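Local coordinates for transcription elongation factor SPT6 (PDB 3PJP), which binds the phosphorylated C-terminal repeat domain of RNA polymerase II through its tandem SH2 domain and probably serves as a histone H3-H4 chaperone during transcription elongation, at residues 77-82 with 95-100; 160-165 with 189-194; 169-174 with 182-187. All blocks are in the same frame, centred on the assembly; numbering follows the deposited sequence.

Contact 1 of 3, residues 77-82 with 95-100. With ACT (acetate ion), chain D.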
ATOM      1  N   VAL A  77     -12.612 -12.643   4.003  1.00 13.60           N
ATOM      2  CA  VAL A  77     -12.154 -12.136   2.706  1.00 12.82           C
ATOM      3  C   VAL A  77     -11.481 -10.777   2.857  1.00 16.48           C
ATOM      4  O   VAL A  77     -12.045  -9.860   3.456  1.00 18.95           O
ATOM      5  CB  VAL A  77     -13.317 -12.013   1.716  1.00 19.67           C
ATOM      6  CG1 VAL A  77     -12.792 -11.609   0.331  1.00 16.68           C
ATOM      7  CG2 VAL A  77     -14.057 -13.331   1.620  1.00 21.42           C
ATOM      8  N   VAL A  78     -10.258 -10.663   2.347  1.00 13.46           N
ATOM      9  CA  VAL A  78      -9.567  -9.382   2.313  1.00 13.45           C
ATOM     10  C   VAL A  78      -9.106  -9.114   0.888  1.00 14.61           C
ATOM     11  O   VAL A  78      -8.383  -9.917   0.307  1.00 15.97           O
ATOM     12  CB  VAL A  78      -8.333  -9.347   3.222  1.00 18.28           C
ATOM     13  CG1 VAL A  78      -7.766  -7.925   3.266  1.00 18.33           C
ATOM     14  CG2 VAL A  78      -8.698  -9.793   4.624  1.00 19.67           C
ATOM     15  N   GLU A  79      -9.545  -7.982   0.348  1.00 15.10           N
ATOM     16  CA  GLU A  79      -9.202  -7.585  -1.017  1.00 20.67           C
ATOM     17  C   GLU A  79      -9.278  -8.736  -2.009  1.00 22.14           C
ATOM     18  O   GLU A  79      -8.333  -8.994  -2.767  1.00 23.79           O
ATOM     19  CB  GLU A  79      -7.823  -6.925  -1.038  1.00 26.84           C
ATOM     20  CG  GLU A  79      -7.739  -5.735  -0.100  1.00 37.86           C
ATOM     21  CD  GLU A  79      -6.545  -4.850  -0.371  1.00 50.20           C
ATOM     22  OE1 GLU A  79      -5.949  -4.963  -1.465  1.00 55.04           O
ATOM     23  OE2 GLU A  79      -6.208  -4.035   0.512  1.00 54.74           O
ATOM     24  N   GLY A  80     -10.404  -9.444  -1.990  1.00 20.64           N
ATOM     25  CA  GLY A  80     -10.672 -10.453  -2.998  1.00 19.79           C
ATOM     26  C   GLY A  80     -10.085 -11.816  -2.694  1.00 25.55           C
ATOM     27  O   GLY A  80     -10.365 -12.787  -3.393  1.00 30.37           O
ATOM     28  N   GLN A  81      -9.280 -11.897  -1.643  1.00 17.67           N
ATOM     29  CA  GLN A  81      -8.650 -13.156  -1.280  1.00 14.68           C
ATOM     30  C   GLN A  81      -9.310 -13.813  -0.067  1.00 14.95           C
ATOM     31  O   GLN A  81      -9.535 -13.163   0.962  1.00 15.34           O
ATOM     32  CB  GLN A  81      -7.162 -12.955  -1.002  1.00 18.93           C
ATOM     33  CG  GLN A  81      -6.477 -14.235  -0.585  1.00 19.15           C
ATOM     34  CD  GLN A  81      -6.550 -15.276  -1.676  1.00 24.84           C
ATOM     35  OE1 GLN A  81      -6.196 -15.003  -2.821  1.00 24.61           O
ATOM     36  NE2 GLN A  81      -7.032 -16.472  -1.337  1.00 25.27           N
ATOM     37  N   ARG A  82      -9.579 -15.118  -0.167  1.00 15.23           N
ATOM     38  CA  ARG A  82     -10.128 -15.845   0.977  1.00 18.53           C
ATOM     39  C   ARG A  82      -9.081 -16.417   1.925  1.00 16.78           C
ATOM     40  O   ARG A  82      -8.037 -16.929   1.505  1.00 18.37           O
ATOM     41  CB  ARG A  82     -11.076 -16.959   0.523  1.00 17.93           C
ATOM     42  CG  ARG A  82     -12.351 -16.408  -0.058  1.00 24.75           C
ATOM     43  CD  ARG A  82     -12.850 -17.265  -1.194  1.00 31.24           C
ATOM     44  NE  ARG A  82     -13.836 -18.228  -0.740  1.00 39.74           N
ATOM     45  CZ  ARG A  82     -15.147 -18.086  -0.903  1.00 43.98           C
ATOM     46  NH1 ARG A  82     -15.633 -17.013  -1.521  1.00 37.00           N
ATOM     47  NH2 ARG A  82     -15.969 -19.023  -0.453  1.00 42.87           N
ATOM     48  N   GLN A  95       1.579  -9.296   7.046  1.00 17.55           N
ATOM     49  CA  GLN A  95       3.037  -9.346   7.118  1.00 19.52           C
ATOM     50  C   GLN A  95       3.650  -9.181   5.722  1.00 20.15           C
ATOM     51  O   GLN A  95       4.754  -8.657   5.576  1.00 20.83           O
ATOM     52  CB  GLN A  95       3.522 -10.617   7.830  1.00 22.41           C
ATOM     53  CG  GLN A  95       3.485 -10.481   9.359  1.00 28.23           C
ATOM     54  CD  GLN A  95       3.675 -11.799  10.100  1.00 34.45           C
ATOM     55  OE1 GLN A  95       4.173 -12.778   9.542  1.00 35.57           O
ATOM     56  NE2 GLN A  95       3.270 -11.826  11.369  1.00 40.40           N
ATOM     57  N   ASN A  96       2.916  -9.615   4.706  1.00 18.17           N
ATOM     58  CA  ASN A  96       3.346  -9.444   3.327  1.00 21.96           C
ATOM     59  C   ASN A  96       3.341  -7.997   2.897  1.00 20.09           C
ATOM     60  O   ASN A  96       4.307  -7.504   2.323  1.00 18.89           O
ATOM     61  CB  ASN A  96       2.459 -10.243   2.383  1.00 25.56           C
ATOM     62  CG  ASN A  96       3.124 -11.495   1.923  1.00 27.03           C
ATOM     63  OD1 ASN A  96       4.314 -11.489   1.607  1.00 28.71           O
ATOM     64  ND2 ASN A  96       2.372 -12.596   1.890  1.00 36.71           N
ATOM     65  N   LYS A  97       2.218  -7.340   3.139  1.00 16.12           N
ATOM     66  CA  LYS A  97       2.094  -5.923   2.860  1.00 13.93           C
ATOM     67  C   LYS A  97       3.187  -5.112   3.562  1.00 17.59           C
ATOM     68  O   LYS A  97       3.751  -4.179   2.981  1.00 15.65           O
ATOM     69  CB  LYS A  97       0.706  -5.448   3.259  1.00 20.94           C
ATOM     70  CG  LYS A  97       0.084  -4.501   2.292  1.00 28.70           C
ATOM     71  CD  LYS A  97      -1.372  -4.246   2.613  1.00 25.88           C
ATOM     72  CE  LYS A  97      -1.997  -3.410   1.511  1.00 24.02           C
ATOM     73  NZ  LYS A  97      -3.458  -3.254   1.704  1.00 23.36           N
ATOM     74  N   ILE A  98       3.466  -5.438   4.822  1.00 16.00           N
ATOM     75  CA  ILE A  98       4.543  -4.759   5.538  1.00 14.14           C
ATOM     76  C   ILE A  98       5.902  -5.018   4.912  1.00 16.92           C
ATOM     77  O   ILE A  98       6.711  -4.107   4.756  1.00 15.58           O
ATOM     78  CB  ILE A  98       4.565  -5.166   7.022  1.00 15.41           C
ATOM     79  CG1 ILE A  98       3.285  -4.691   7.705  1.00 17.40           C
ATOM     80  CG2 ILE A  98       5.808  -4.588   7.733  1.00 18.47           C
ATOM     81  CD1 ILE A  98       3.065  -5.350   9.066  1.00 18.15           C
ATOM     82  N   ARG A  99       6.161  -6.272   4.546  1.00 16.52           N
ATOM     83  CA  ARG A  99       7.377  -6.647   3.835  0.50 20.07           C
ATOM     84  C   ARG A  99       7.571  -5.786   2.589  1.00 18.03           C
ATOM     85  O   ARG A  99       8.645  -5.243   2.335  1.00 15.47           O
ATOM     86  CB  ARG A  99       7.276  -8.128   3.447  0.50 16.06           C
ATOM     87  CG  ARG A  99       8.340  -8.645   2.501  0.50 18.20           C
ATOM     88  CD  ARG A  99       8.104 -10.128   2.211  0.50 11.91           C
ATOM     89  NE  ARG A  99       6.913 -10.335   1.389  0.50 14.59           N
ATOM     90  CZ  ARG A  99       6.905 -10.192   0.070  0.50 17.95           C
ATOM     91  NH1 ARG A  99       8.020  -9.833  -0.552  0.50 11.22           N
ATOM     92  NH2 ARG A  99       5.787 -10.394  -0.620  0.50 12.79           N
ATOM     93  N   LEU A 100       6.507  -5.689   1.801  1.00 14.83           N
ATOM     94  CA  LEU A 100       6.569  -4.984   0.523  1.00 14.45           C
ATOM     95  C   LEU A 100       6.742  -3.477   0.735  1.00 14.96           C
ATOM     96  O   LEU A 100       7.469  -2.822  -0.017  1.00 14.28           O
ATOM     97  CB  LEU A 100       5.344  -5.315  -0.336  1.00 13.34           C
ATOM     98  CG  LEU A 100       5.323  -6.765  -0.870  1.00 18.30           C
ATOM     99  CD1 LEU A 100       3.912  -7.185  -1.287  1.00 16.59           C
ATOM    100  CD2 LEU A 100       6.308  -6.958  -2.035  1.00 20.22           C
TER
HETATM  101  C   ACT D1446     -13.483 -21.227   0.922  1.00 41.44           C
HETATM  102  O   ACT D1446     -12.841 -20.193   0.650  1.00 50.65           O
HETATM  103  OXT ACT D1446     -14.718 -21.070   1.002  1.00 46.58           O
HETATM  104  CH3 ACT D1446     -12.825 -22.563   1.129  1.00 35.41           C
HETATM  105  O   HOH W   1      -4.997  -1.859   0.255  1.00 43.85           O

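Contact 2 of 3, residues 160-165 with 189-194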
ATOM      1  N   TYR A 160       5.938  13.559 -15.513  1.00 16.93           N
ATOM      2  CA  TYR A 160       4.676  12.862 -15.325  1.00 17.14           C
ATOM      3  C   TYR A 160       4.606  12.240 -13.944  1.00 15.15           C
ATOM      4  O   TYR A 160       5.629  11.955 -13.326  1.00 14.89           O
ATOM      5  CB  TYR A 160       4.502  11.754 -16.353  1.00 17.20           C
ATOM      6  CG  TYR A 160       4.389  12.252 -17.780  1.00 16.22           C
ATOM      7  CD1 TYR A 160       3.176  12.710 -18.280  1.00 18.38           C
ATOM      8  CD2 TYR A 160       5.491  12.242 -18.624  1.00 21.01           C
ATOM      9  CE1 TYR A 160       3.066  13.156 -19.594  1.00 19.88           C
ATOM     10  CE2 TYR A 160       5.394  12.678 -19.941  1.00 19.29           C
ATOM     11  CZ  TYR A 160       4.177  13.137 -20.412  1.00 22.02           C
ATOM     12  OH  TYR A 160       4.075  13.576 -21.713  1.00 23.69           O
ATOM     13  N   ILE A 161       3.386  12.027 -13.480  1.00 15.18           N
ATOM     14  CA  ILE A 161       3.161  11.374 -12.208  1.00 14.23           C
ATOM     15  C   ILE A 161       2.234  10.210 -12.436  1.00 11.10           C
ATOM     16  O   ILE A 161       1.077  10.384 -12.828  1.00 13.74           O
ATOM     17  CB  ILE A 161       2.560  12.340 -11.151  1.00 15.99           C
ATOM     18  CG1 ILE A 161       3.531  13.493 -10.881  1.00 18.88           C
ATOM     19  CG2 ILE A 161       2.236  11.586  -9.858  1.00 18.59           C
ATOM     20  CD1 ILE A 161       3.064  14.467  -9.828  1.00 23.27           C
ATOM     21  N   TRP A 162       2.754   9.007 -12.198  1.00 16.46           N
ATOM     22  CA  TRP A 162       1.930   7.807 -12.195  1.00 18.75           C
ATOM     23  C   TRP A 162       1.693   7.348 -10.758  1.00 16.75           C
ATOM     24  O   TRP A 162       2.279   7.886  -9.818  1.00 15.44           O
ATOM     25  CB  TRP A 162       2.581   6.699 -13.015  1.00 14.13           C
ATOM     26  CG  TRP A 162       2.512   6.945 -14.498  1.00 13.54           C
ATOM     27  CD1 TRP A 162       1.964   8.035 -15.134  1.00 14.94           C
ATOM     28  CD2 TRP A 162       3.046   6.107 -15.529  1.00 17.12           C
ATOM     29  NE1 TRP A 162       2.114   7.903 -16.491  1.00 18.45           N
ATOM     30  CE2 TRP A 162       2.769   6.730 -16.760  1.00 17.89           C
ATOM     31  CE3 TRP A 162       3.713   4.876 -15.529  1.00 19.25           C
ATOM     32  CZ2 TRP A 162       3.151   6.166 -17.988  1.00 17.45           C
ATOM     33  CZ3 TRP A 162       4.087   4.316 -16.739  1.00 17.94           C
ATOM     34  CH2 TRP A 162       3.804   4.959 -17.956  1.00 21.33           C
ATOM     35  N   ASN A 163       0.836   6.346 -10.583  1.00 12.93           N
ATOM     36  CA  ASN A 163       0.388   5.978  -9.245  1.00 13.55           C
ATOM     37  C   ASN A 163       0.560   4.487  -9.036  1.00 14.60           C
ATOM     38  O   ASN A 163       0.211   3.702  -9.907  1.00 15.99           O
ATOM     39  CB  ASN A 163      -1.071   6.367  -9.052  1.00 15.01           C
ATOM     40  CG  ASN A 163      -1.283   7.873  -9.155  1.00 16.02           C
ATOM     41  OD1 ASN A 163      -1.016   8.613  -8.208  1.00 18.99           O
ATOM     42  ND2 ASN A 163      -1.738   8.331 -10.314  1.00 17.63           N
ATOM     43  N   VAL A 164       1.089   4.117  -7.873  1.00 10.94           N
ATOM     44  CA  VAL A 164       1.388   2.720  -7.578  1.00 12.53           C
ATOM     45  C   VAL A 164       0.684   2.357  -6.278  1.00 13.55           C
ATOM     46  O   VAL A 164       0.821   3.065  -5.281  1.00 16.19           O
ATOM     47  CB  VAL A 164       2.902   2.499  -7.407  1.00 12.18           C
ATOM     48  CG1 VAL A 164       3.186   1.071  -6.952  1.00 14.78           C
ATOM     49  CG2 VAL A 164       3.645   2.777  -8.711  1.00 13.94           C
ATOM     50  N   LYS A 165      -0.087   1.265  -6.281  1.00 12.97           N
ATOM     51  CA  LYS A 165      -0.811   0.846  -5.074  1.00 12.03           C
ATOM     52  C   LYS A 165      -0.123  -0.354  -4.435  1.00 12.45           C
ATOM     53  O   LYS A 165       0.161  -1.357  -5.097  1.00 15.01           O
ATOM     54  CB  LYS A 165      -2.272   0.517  -5.406  1.00 13.75           C
ATOM     55  CG  LYS A 165      -3.065  -0.130  -4.244  1.00 20.88           C
ATOM     56  CD  LYS A 165      -3.692   0.883  -3.326  1.00 26.70           C
ATOM     57  CE  LYS A 165      -4.686   0.198  -2.381  1.00 40.09           C
ATOM     58  NZ  LYS A 165      -5.319   1.148  -1.428  1.00 53.10           N
ATOM     59  N   LYS A 189       9.312   0.692 -17.086  1.00 16.72           N
ATOM     60  CA  LYS A 189      10.089   0.990 -18.289  1.00 21.76           C
ATOM     61  C   LYS A 189       9.409   0.459 -19.550  1.00 21.09           C
ATOM     62  O   LYS A 189       9.465   1.091 -20.605  1.00 21.77           O
ATOM     63  CB  LYS A 189      11.528   0.481 -18.160  1.00 20.74           C
ATOM     64  CG  LYS A 189      12.321   1.208 -17.077  1.00 20.26           C
ATOM     65  CD  LYS A 189      13.707   0.621 -16.886  1.00 31.16           C
ATOM     66  CE  LYS A 189      14.429   1.310 -15.736  1.00 37.88           C
ATOM     67  NZ  LYS A 189      15.776   0.729 -15.483  1.00 43.39           N
ATOM     68  N   THR A 190       8.732  -0.676 -19.428  1.00 18.03           N
ATOM     69  CA  THR A 190       8.013  -1.272 -20.557  1.00 22.14           C
ATOM     70  C   THR A 190       6.803  -0.401 -20.935  1.00 20.27           C
ATOM     71  O   THR A 190       6.511  -0.182 -22.119  1.00 21.02           O
ATOM     72  CB  THR A 190       7.607  -2.728 -20.224  1.00 26.02           C
ATOM     73  OG1 THR A 190       8.786  -3.537 -20.143  1.00 25.95           O
ATOM     74  CG2 THR A 190       6.677  -3.305 -21.270  1.00 22.57           C
ATOM     75  N   LEU A 191       6.127   0.121 -19.916  1.00 17.82           N
ATOM     76  CA  LEU A 191       4.960   0.969 -20.108  1.00 18.43           C
ATOM     77  C   LEU A 191       5.321   2.333 -20.691  1.00 19.52           C
ATOM     78  O   LEU A 191       4.436   3.073 -21.126  1.00 21.91           O
ATOM     79  CB  LEU A 191       4.209   1.141 -18.778  1.00 15.98           C
ATOM     80  CG  LEU A 191       3.488  -0.123 -18.319  1.00 18.73           C
ATOM     81  CD1 LEU A 191       3.046   0.001 -16.867  1.00 18.64           C
ATOM     82  CD2 LEU A 191       2.301  -0.435 -19.233  1.00 26.07           C
ATOM     83  N   LEU A 192       6.606   2.688 -20.692  1.00 18.96           N
ATOM     84  CA  LEU A 192       7.023   3.937 -21.344  1.00 20.23           C
ATOM     85  C   LEU A 192       7.147   3.782 -22.861  1.00 22.59           C
ATOM     86  O   LEU A 192       7.195   4.763 -23.577  1.00 22.10           O
ATOM     87  CB  LEU A 192       8.349   4.448 -20.785  1.00 19.51           C
ATOM     88  CG  LEU A 192       8.323   4.864 -19.315  1.00 18.05           C
ATOM     89  CD1 LEU A 192       9.697   5.332 -18.883  1.00 20.43           C
ATOM     90  CD2 LEU A 192       7.279   5.945 -19.082  1.00 21.99           C
ATOM     91  N   LYS A 193       7.205   2.545 -23.332  1.00 21.87           N
ATOM     92  CA  LYS A 193       7.356   2.275 -24.755  1.00 18.57           C
ATOM     93  C   LYS A 193       5.984   2.187 -25.398  1.00 18.75           C
ATOM     94  O   LYS A 193       5.008   1.847 -24.740  1.00 22.21           O
ATOM     95  CB  LYS A 193       8.078   0.947 -24.947  1.00 19.38           C
ATOM     96  CG  LYS A 193       9.516   0.900 -24.459  1.00 20.47           C
ATOM     97  CD  LYS A 193      10.075  -0.503 -24.691  1.00 26.77           C
ATOM     98  CE  LYS A 193      11.571  -0.566 -24.488  1.00 40.09           C
ATOM     99  NZ  LYS A 193      12.148  -1.790 -25.126  1.00 43.08           N
ATOM    100  N   SER A 194       5.905   2.490 -26.691  1.00 23.88           N
ATOM    101  CA  SER A 194       4.666   2.239 -27.417  1.00 21.96           C
ATOM    102  C   SER A 194       4.366   0.745 -27.371  1.00 23.61           C
ATOM    103  O   SER A 194       5.282  -0.081 -27.333  1.00 20.71           O
ATOM    104  CB  SER A 194       4.768   2.712 -28.871  1.00 22.71           C
ATOM    105  OG  SER A 194       5.805   2.033 -29.559  1.00 27.16           O
TER

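Contact 3 of 3, residues 169-174 with 182-187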
ATOM      1  N   THR A 169       0.227  -8.658  -2.560  1.00 26.59           N
ATOM      2  CA  THR A 169       0.960  -9.489  -3.512  1.00 28.35           C
ATOM      3  C   THR A 169       2.041  -8.716  -4.260  1.00 23.31           C
ATOM      4  O   THR A 169       2.887  -9.313  -4.917  1.00 23.68           O
ATOM      5  CB  THR A 169       0.025 -10.185  -4.527  1.00 18.56           C
ATOM      6  OG1 THR A 169      -0.678  -9.210  -5.304  1.00 24.33           O
ATOM      7  CG2 THR A 169      -0.984 -11.077  -3.802  1.00 31.43           C
ATOM      8  N   GLY A 170       2.034  -7.389  -4.152  1.00 18.02           N
ATOM      9  CA  GLY A 170       3.043  -6.615  -4.851  1.00 17.45           C
ATOM     10  C   GLY A 170       2.628  -5.172  -5.037  1.00 20.03           C
ATOM     11  O   GLY A 170       1.877  -4.624  -4.229  1.00 19.88           O
ATOM     12  N   PHE A 171       3.098  -4.578  -6.128  1.00 15.45           N
ATOM     13  CA  PHE A 171       2.892  -3.162  -6.407  1.00 16.62           C
ATOM     14  C   PHE A 171       2.079  -3.021  -7.683  1.00 13.94           C
ATOM     15  O   PHE A 171       2.549  -3.395  -8.780  1.00 16.57           O
ATOM     16  CB  PHE A 171       4.247  -2.464  -6.555  1.00 15.52           C
ATOM     17  CG  PHE A 171       5.197  -2.770  -5.444  1.00 14.33           C
ATOM     18  CD1 PHE A 171       5.134  -2.056  -4.252  1.00 14.22           C
ATOM     19  CD2 PHE A 171       6.136  -3.782  -5.568  1.00 14.11           C
ATOM     20  CE1 PHE A 171       6.000  -2.344  -3.210  1.00 17.37           C
ATOM     21  CE2 PHE A 171       7.012  -4.080  -4.543  1.00 17.91           C
ATOM     22  CZ  PHE A 171       6.945  -3.356  -3.349  1.00 17.33           C
ATOM     23  N   PHE A 172       0.852  -2.532  -7.553  1.00 14.62           N
ATOM     24  CA  PHE A 172      -0.009  -2.400  -8.719  1.00 14.55           C
ATOM     25  C   PHE A 172       0.296  -1.112  -9.465  1.00 14.98           C
ATOM     26  O   PHE A 172       0.229  -0.020  -8.907  1.00 16.48           O
ATOM     27  CB  PHE A 172      -1.494  -2.471  -8.351  1.00 12.83           C
ATOM     28  CG  PHE A 172      -2.407  -2.418  -9.541  1.00 12.63           C
ATOM     29  CD1 PHE A 172      -2.725  -3.576 -10.241  1.00 18.54           C
ATOM     30  CD2 PHE A 172      -2.926  -1.209  -9.976  1.00 17.18           C
ATOM     31  CE1 PHE A 172      -3.558  -3.525 -11.351  1.00 20.18           C
ATOM     32  CE2 PHE A 172      -3.757  -1.153 -11.089  1.00 23.20           C
ATOM     33  CZ  PHE A 172      -4.074  -2.304 -11.774  1.00 19.79           C
ATOM     34  N   LEU A 173       0.681  -1.275 -10.722  1.00 13.88           N
ATOM     35  CA  LEU A 173       0.907  -0.152 -11.625  1.00 13.40           C
ATOM     36  C   LEU A 173       0.204  -0.422 -12.953  1.00 12.18           C
ATOM     37  O   LEU A 173       0.634  -1.295 -13.732  1.00 15.45           O
ATOM     38  CB  LEU A 173       2.408   0.075 -11.845  1.00 11.69           C
ATOM     39  CG  LEU A 173       2.760   1.162 -12.866  1.00 14.95           C
ATOM     40  CD1 LEU A 173       2.201   2.505 -12.409  1.00 17.00           C
ATOM     41  CD2 LEU A 173       4.267   1.248 -13.089  1.00 17.76           C
ATOM     42  N   VAL A 174      -0.878   0.327 -13.188  1.00 14.36           N
ATOM     43  CA  VAL A 174      -1.637   0.307 -14.446  1.00 17.12           C
ATOM     44  C   VAL A 174      -2.299  -1.037 -14.777  1.00 18.46           C
ATOM     45  O   VAL A 174      -3.526  -1.122 -14.882  1.00 19.93           O
ATOM     46  CB  VAL A 174      -0.778   0.776 -15.636  1.00 16.95           C
ATOM     47  CG1 VAL A 174      -1.588   0.735 -16.935  1.00 22.10           C
ATOM     48  CG2 VAL A 174      -0.261   2.189 -15.375  1.00 22.23           C
ATOM     49  N   ILE A 182      12.078  -4.684  -8.326  1.00 17.24           N
ATOM     50  CA  ILE A 182      12.764  -4.877  -9.598  1.00 18.68           C
ATOM     51  C   ILE A 182      11.785  -5.076 -10.761  1.00 16.59           C
ATOM     52  O   ILE A 182      11.956  -4.483 -11.829  1.00 18.79           O
ATOM     53  CB  ILE A 182      13.755  -6.060  -9.524  1.00 24.66           C
ATOM     54  CG1 ILE A 182      14.942  -5.684  -8.632  1.00 30.84           C
ATOM     55  CG2 ILE A 182      14.235  -6.446 -10.915  1.00 30.40           C
ATOM     56  CD1 ILE A 182      15.790  -6.855  -8.201  1.00 32.38           C
ATOM     57  N   GLN A 183      10.770  -5.912 -10.563  1.00 19.80           N
ATOM     58  CA  GLN A 183       9.786  -6.158 -11.619  1.00 17.66           C
ATOM     59  C   GLN A 183       8.948  -4.914 -11.862  1.00 17.48           C
ATOM     60  O   GLN A 183       8.554  -4.635 -12.996  1.00 18.98           O
ATOM     61  CB  GLN A 183       8.870  -7.330 -11.260  1.00 19.82           C
ATOM     62  CG  GLN A 183       9.438  -8.725 -11.529  1.00 24.92           C
ATOM     63  CD  GLN A 183       8.563  -9.817 -10.921  1.00 28.55           C
ATOM     64  OE1 GLN A 183       8.306  -9.810  -9.713  1.00 31.54           O
ATOM     65  NE2 GLN A 183       8.084 -10.746 -11.751  1.00 26.84           N
ATOM     66  N   LEU A 184       8.676  -4.174 -10.793  1.00 15.08           N
ATOM     67  CA  LEU A 184       7.939  -2.916 -10.909  1.00 15.44           C
ATOM     68  C   LEU A 184       8.675  -1.906 -11.787  1.00 16.03           C
ATOM     69  O   LEU A 184       8.064  -1.257 -12.652  1.00 15.09           O
ATOM     70  CB  LEU A 184       7.718  -2.316  -9.528  1.00 11.94           C
ATOM     71  CG  LEU A 184       7.163  -0.887  -9.462  1.00 12.30           C
ATOM     72  CD1 LEU A 184       5.746  -0.866  -9.991  1.00 16.15           C
ATOM     73  CD2 LEU A 184       7.180  -0.458  -7.999  1.00 14.59           C
ATOM     74  N   CYS A 185       9.980  -1.743 -11.555  1.00 15.07           N
ATOM     75  CA  CYS A 185      10.746  -0.796 -12.355  1.00 16.83           C
ATOM     76  C   CYS A 185      10.836  -1.268 -13.800  1.00 16.68           C
ATOM     77  O   CYS A 185      10.720  -0.470 -14.704  1.00 17.84           O
ATOM     78  CB  CYS A 185      12.145  -0.537 -11.788  1.00 14.90           C
ATOM     79  SG  CYS A 185      12.138   0.140 -10.119  1.00 20.16           S
ATOM     80  N   ASN A 186      11.022  -2.571 -14.000  1.00 21.68           N
ATOM     81  CA  ASN A 186      11.034  -3.111 -15.354  1.00 18.26           C
ATOM     82  C   ASN A 186       9.685  -2.913 -16.053  1.00 19.29           C
ATOM     83  O   ASN A 186       9.637  -2.600 -17.236  1.00 18.89           O
ATOM     84  CB  ASN A 186      11.426  -4.596 -15.355  1.00 17.06           C
ATOM     85  CG  ASN A 186      12.893  -4.819 -15.000  1.00 24.00           C
ATOM     86  OD1 ASN A 186      13.710  -3.902 -15.085  1.00 34.64           O
ATOM     87  ND2 ASN A 186      13.233  -6.046 -14.613  1.00 27.21           N
ATOM     88  N   GLY A 187       8.596  -3.111 -15.323  1.00 17.75           N
ATOM     89  CA  GLY A 187       7.263  -2.915 -15.867  1.00 16.13           C
ATOM     90  C   GLY A 187       6.989  -1.463 -16.219  1.00 16.45           C
ATOM     91  O   GLY A 187       6.392  -1.173 -17.261  1.00 19.52           O
TER

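Contact 1 of 3, residues 77-82 with 95-100
A partly buried salt bridge joins Glu-79, at the tip of the hairpin between strands 75-78 and 81-83, to Lys-97 on helix 86-105 of the first SH2 domain. The side chains approach from opposite directions and span backbones whose CA atoms, Glu-79 to Lys-97, stay 12.1 Å apart. Carboxylate oxygen OE2 of Glu-79 does the touching, 3.1 Å from Lys-97 NZ, and the hydrogen bond within this ion pair is weak. The lysine chain runs extended from CG to its ammonium, though chi1, at -139°, is far from a staggered value. Both charged ends have a stronger common partner in the hydroxyl of Tyr-93, one helical turn before Lys-97, and NZ is also bonded to Gln-57 OE1. A water lies near both ends as well, but at distances short enough to make its placement doubtful.

What brings Glu-79 forward is a type I' turn from Val-78 to Gln-81, closed by Val-78 O with Gln-81 N, 2.9 Å. Farther along the hairpin, Arg-82 holds an acetate, probably from the crystallisation liquor, side-on: NE donates to O (2.6 Å, 170°) and NH2 to OXT (2.8 Å), with the acetate at the guanidinium edge, in plane.

Next to Glu-79, Val-78 packs on Ile-89 and Tyr-93 of the helix, while the Lys-97 side chain runs past Trp-49 of strand 44-52 and Leu-166 of strand 159-166.

Contact 2 of 3, residues 160-165 with 189-194
The carbonyl oxygen of Thr-190 accepts a bond from Lys-193 N (3.1 Å) and a weak one from Arg-198 NE, and the turn closed this way presents Leu-191 and Leu-192 to the indole of Trp-162. It lies within segment 189-194, near the C-terminus of the chain, and Trp-162 reaches it from the middle of strand 159-166. The strand and the helix keep well apart here: the nearest CA atoms, those of Trp-162 and Leu-191, are 10.9 Å from each other, and the indole bridges most of that distance.

Only the far rim of the six-membered ring takes part. Atom CZ3 of Trp-162 rests on CB of Leu-191 at 3.8 Å. Its neighbour CH2 is turned to the backbone, with Leu-191 O lying in the ring plane at the edge, 3.7 Å from CH2; this is an in-plane approach of an oxygen to an aromatic C-H edge, at van der Waals distance. On the next residue it is the CD2 branch of Leu-192 that comes in obliquely, 3.8 Å from Trp-162 CH2. The torsions explain why this part of the indole leads: with chi2 at 1°, CD1 eclipses CA, so the benzo half swings to the side remote from the strand backbone and points at Leu-191 and Leu-192. Everything across the contact is apolar or van der Waals in character, and it lies at the surface of the second SH2 domain.

Phe-151, on the adjacent strand 146-152, meets the Trp-162 ring edge-to-face and also touches Leu-192. Leu-191 in turn packs on Val-174 and Asn-175, in the loop joining strands 171-173 and 176-178.

Contact 3 of 3, residues 169-174 with 182-187
This is the sheet-to-helix core of the second SH2 domain: strand 171-173 packs against helix 181-191, the helix that flanks this sheet near the end of the chain. One residue of the helix, Leu-184, does the work. Its CD2 touches Phe-171 but not Leu-173, lying 3.8 Å from Phe-171 CB and 4.0 Å from CG of the same ring, which it approaches obliquely. CD1 sits between the two, 3.9 Å from Leu-173 CB, 4.0 Å from Leu-173 CD2 and 4.1 Å from Phe-171 CB. Phe-171 and Leu-173 are two positions apart on the strand, so both send CB toward the helix while Phe-172 between them turns away. Leu-184 crosses each of them at about a right angle; with its CG anti to the backbone N (chi1 170°), the isobutyl fork drops into the gap between the two CB atoms. The backbones come close here, with 6.8 Å between the CA atoms of Phe-171 and Leu-184.

Tyr-178 on the adjacent strand 176-178 and Phe-137 on the more distant strand 134-139 of the same sheet also touch Leu-184, and Phe-188, one turn further along the helix, packs on Leu-173.

All three contacting side chains are buried hydrocarbon, without a polar group at the interface. Strand and helix are therefore joined by shape and exclusion of water, without any directional bond.

Overall arrangement
Along the chain, contact 1 closes before the others open, and contact 3 is nested inside the loop closed by contact 2. Contact 1 belongs to the first SH2 domain. Contacts 2 and 3, with centres 10 Å apart, belong to the second, where both join helix 181-191 to adjacent strands of one sheet; the backbones of Lys-165 and Phe-172 probably share a hydrogen bond there. The centre of contact 1 is 16 Å from that of contact 3 and 24 Å from that of contact 2. Helix 86-105 connects the halves: Leu-100 packs against Gly-170 and Phe-171, and both Lys-97 and Leu-100 touch Leu-166, consistent with the two SH2 domains packing together through this helix.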